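Local coordinates for protein putative transcriptional regulator, LysR family (Vibrio parahaemolyticus, PDB 3OXN) that probably regulates transcription as a DNA-binding LysR-type factor, represented here by its effector-binding domain without the DNA-binding part, at residues P46-N51 against Q208-S213. Numbering follows the deposited sequence.
Sequences PNVSFN and QEWLRS
The Phe50 ring meets Leu211 at its edge. CZ of Phe50 lies 4.4 Å from CD2 of Leu211, and this methyl sits near the ring plane. The indole of Trp210 receives Val48 obliquely, with CG2 of Val48 4.5 Å from CZ3 on the six-membered ring. Both contacts are apolar and loose, and together they bury 116 Å². The backbones stay well apart: CA of Val48 and CA of Leu211 are 10.4 Å from each other. The four side chains meet between the backbones. With chi1 at 167°, CG of Trp210 is trans to N, and the indole is carried out from the helix to Val48. Its NE1 is hydrogen-bonded to Glu44, at the end of helix 28-44, and this bond helps fix the ring's rotation. The contact lies in the LysR substrate-binding domain, which has the two-lobed periplasmic-binding-protein fold. Here helix 206-227 packs over a face of one lobe's sheet, near strand 20-25 and strand 49-54, the latter outermost in this chain's sheet. Phe21 and Ile23 of strand 20-25 also touch Leu211, and Leu38 and Ile41 of helix 28-44 pack on Phe50, so the Phe50-Leu211 pair belongs to a larger apolar layer between sheet and helices. On its outer side strand 49-54 pairs in parallel with a strand of the second subunit, and Leu145 of that subunit packs on Phe50.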
loop_
_atom_site.group_PDB
_atom_site.type_symbol
_atom_site.label_atom_id
_atom_site.label_comp_id
_atom_site.label_asym_id
_atom_site.label_seq_id
_atom_site.Cartn_x
_atom_site.Cartn_y
_atom_site.Cartn_z
ATOM N N PRO A 46 -19.984 3.883 15.805
ATOM C CA PRO A 46 -20.470 2.783 14.952
ATOM C C PRO A 46 -20.927 3.187 13.542
ATOM O O PRO A 46 -20.695 2.437 12.591
ATOM C CB PRO A 46 -21.654 2.232 15.744
ATOM C CG PRO A 46 -21.308 2.534 17.169
ATOM C CD PRO A 46 -20.556 3.829 17.165
ATOM N N ASN A 47 -21.573 4.341 13.403
ATOM C CA ASN A 47 -22.101 4.765 12.101
ATOM C C ASN A 47 -21.042 5.328 11.170
ATOM O O ASN A 47 -21.267 5.470 9.970
ATOM C CB ASN A 47 -23.176 5.832 12.280
ATOM C CG ASN A 47 -24.470 5.272 12.812
ATOM O OD1 ASN A 47 -25.552 5.611 12.314
ATOM N ND2 ASN A 47 -24.373 4.409 13.834
ATOM N N VAL A 48 -19.899 5.667 11.748
ATOM C CA VAL A 48 -18.847 6.403 11.063
ATOM C C VAL A 48 -18.349 5.612 9.852
ATOM O O VAL A 48 -18.448 4.382 9.827
ATOM C CB VAL A 48 -17.691 6.706 12.054
ATOM C CG1 VAL A 48 -16.580 5.658 11.945
ATOM C CG2 VAL A 48 -17.156 8.095 11.836
ATOM N N SER A 49 -17.834 6.326 8.851
ATOM C CA SER A 49 -17.367 5.727 7.598
ATOM C C SER A 49 -15.990 6.288 7.184
ATOM O O SER A 49 -15.743 7.489 7.290
ATOM C CB SER A 49 -18.402 5.996 6.512
ATOM O OG SER A 49 -18.026 5.448 5.262
ATOM N N PHE A 50 -15.096 5.425 6.705
ATOM C CA PHE A 50 -13.729 5.851 6.390
ATOM C C PHE A 50 -13.282 5.738 4.931
ATOM O O PHE A 50 -13.579 4.771 4.232
ATOM C CB PHE A 50 -12.733 5.099 7.262
ATOM C CG PHE A 50 -12.446 5.777 8.551
ATOM C CD1 PHE A 50 -11.552 6.826 8.602
ATOM C CD2 PHE A 50 -13.073 5.379 9.704
ATOM C CE1 PHE A 50 -11.278 7.460 9.783
ATOM C CE2 PHE A 50 -12.814 6.012 10.881
ATOM C CZ PHE A 50 -11.909 7.053 10.924
ATOM N N ASN A 51 -12.532 6.738 4.495
ATOM C CA ASN A 51 -11.958 6.715 3.165
ATOM C C ASN A 51 -10.459 7.006 3.164
ATOM O O ASN A 51 -10.040 8.160 3.219
ATOM C CB ASN A 51 -12.677 7.691 2.244
ATOM C CG ASN A 51 -12.464 7.356 0.788
ATOM O OD1 ASN A 51 -12.232 6.201 0.448
ATOM N ND2 ASN A 51 -12.534 8.358 -0.080
ATOM N N GLN A 208 -14.104 16.813 13.043
ATOM C CA GLN A 208 -12.677 16.753 12.758
ATOM C C GLN A 208 -11.853 16.922 14.039
ATOM O O GLN A 208 -10.844 16.241 14.222
ATOM C CB GLN A 208 -12.272 17.792 11.702
ATOM C CG GLN A 208 -12.998 17.678 10.351
ATOM C CD GLN A 208 -12.789 16.332 9.638
ATOM O OE1 GLN A 208 -11.817 15.620 9.900
ATOM N NE2 GLN A 208 -13.706 15.989 8.728
ATOM N N GLU A 209 -12.269 17.818 14.930
ATOM C CA GLU A 209 -11.561 17.968 16.196
ATOM C C GLU A 209 -11.669 16.652 16.934
ATOM O O GLU A 209 -10.800 16.301 17.723
ATOM C CB GLU A 209 -12.142 19.090 17.052
ATOM C CG GLU A 209 -11.848 20.506 16.585
ATOM C CD GLU A 209 -12.725 21.544 17.299
ATOM O OE1 GLU A 209 -13.643 21.135 18.049
ATOM O OE2 GLU A 209 -12.498 22.766 17.112
ATOM N N TRP A 210 -12.738 15.912 16.675
ATOM C CA TRP A 210 -12.930 14.633 17.346
ATOM C C TRP A 210 -12.048 13.553 16.730
ATOM O O TRP A 210 -11.342 12.843 17.440
ATOM C CB TRP A 210 -14.408 14.205 17.327
ATOM C CG TRP A 210 -14.589 12.770 17.726
ATOM C CD1 TRP A 210 -14.691 12.288 18.984
ATOM C CD2 TRP A 210 -14.646 11.633 16.856
ATOM N NE1 TRP A 210 -14.816 10.921 18.965
ATOM C CE2 TRP A 210 -14.795 10.490 17.664
ATOM C CE3 TRP A 210 -14.590 11.466 15.462
ATOM C CZ2 TRP A 210 -14.893 9.202 17.145
ATOM C CZ3 TRP A 210 -14.690 10.182 14.939
ATOM C CH2 TRP A 210 -14.841 9.068 15.778
ATOM N N LEU A 211 -12.097 13.433 15.406
ATOM C CA LEU A 211 -11.272 12.461 14.683
ATOM C C LEU A 211 -9.812 12.586 15.088
ATOM O O LEU A 211 -9.170 11.597 15.436
ATOM C CB LEU A 211 -11.389 12.650 13.158
ATOM C CG LEU A 211 -11.079 11.478 12.208
ATOM C CD1 LEU A 211 -10.753 11.983 10.819
ATOM C CD2 LEU A 211 -9.947 10.613 12.703
ATOM N N ARG A 212 -9.296 13.806 15.029
ATOM C CA ARG A 212 -7.897 14.037 15.328
ATOM C C ARG A 212 -7.505 13.501 16.706
ATOM O O ARG A 212 -6.478 12.818 16.856
ATOM C CB ARG A 212 -7.573 15.514 15.190
ATOM C CG ARG A 212 -7.783 16.003 13.800
ATOM C CD ARG A 212 -6.932 17.208 13.512
ATOM N NE ARG A 212 -7.495 18.413 14.092
ATOM C CZ ARG A 212 -8.582 19.015 13.626
ATOM N NH1 ARG A 212 -9.217 18.512 12.579
ATOM N NH2 ARG A 212 -9.035 20.114 14.207
ATOM N N SER A 213 -8.348 13.782 17.696
ATOM C CA SER A 213 -8.096 13.361 19.072
ATOM C C SER A 213 -8.101 11.842 19.273
ATOM O O SER A 213 -7.295 11.308 20.052
ATOM C CB SER A 213 -9.090 14.026 20.030
ATOM O OG SER A 213 -10.368 14.093 19.433
#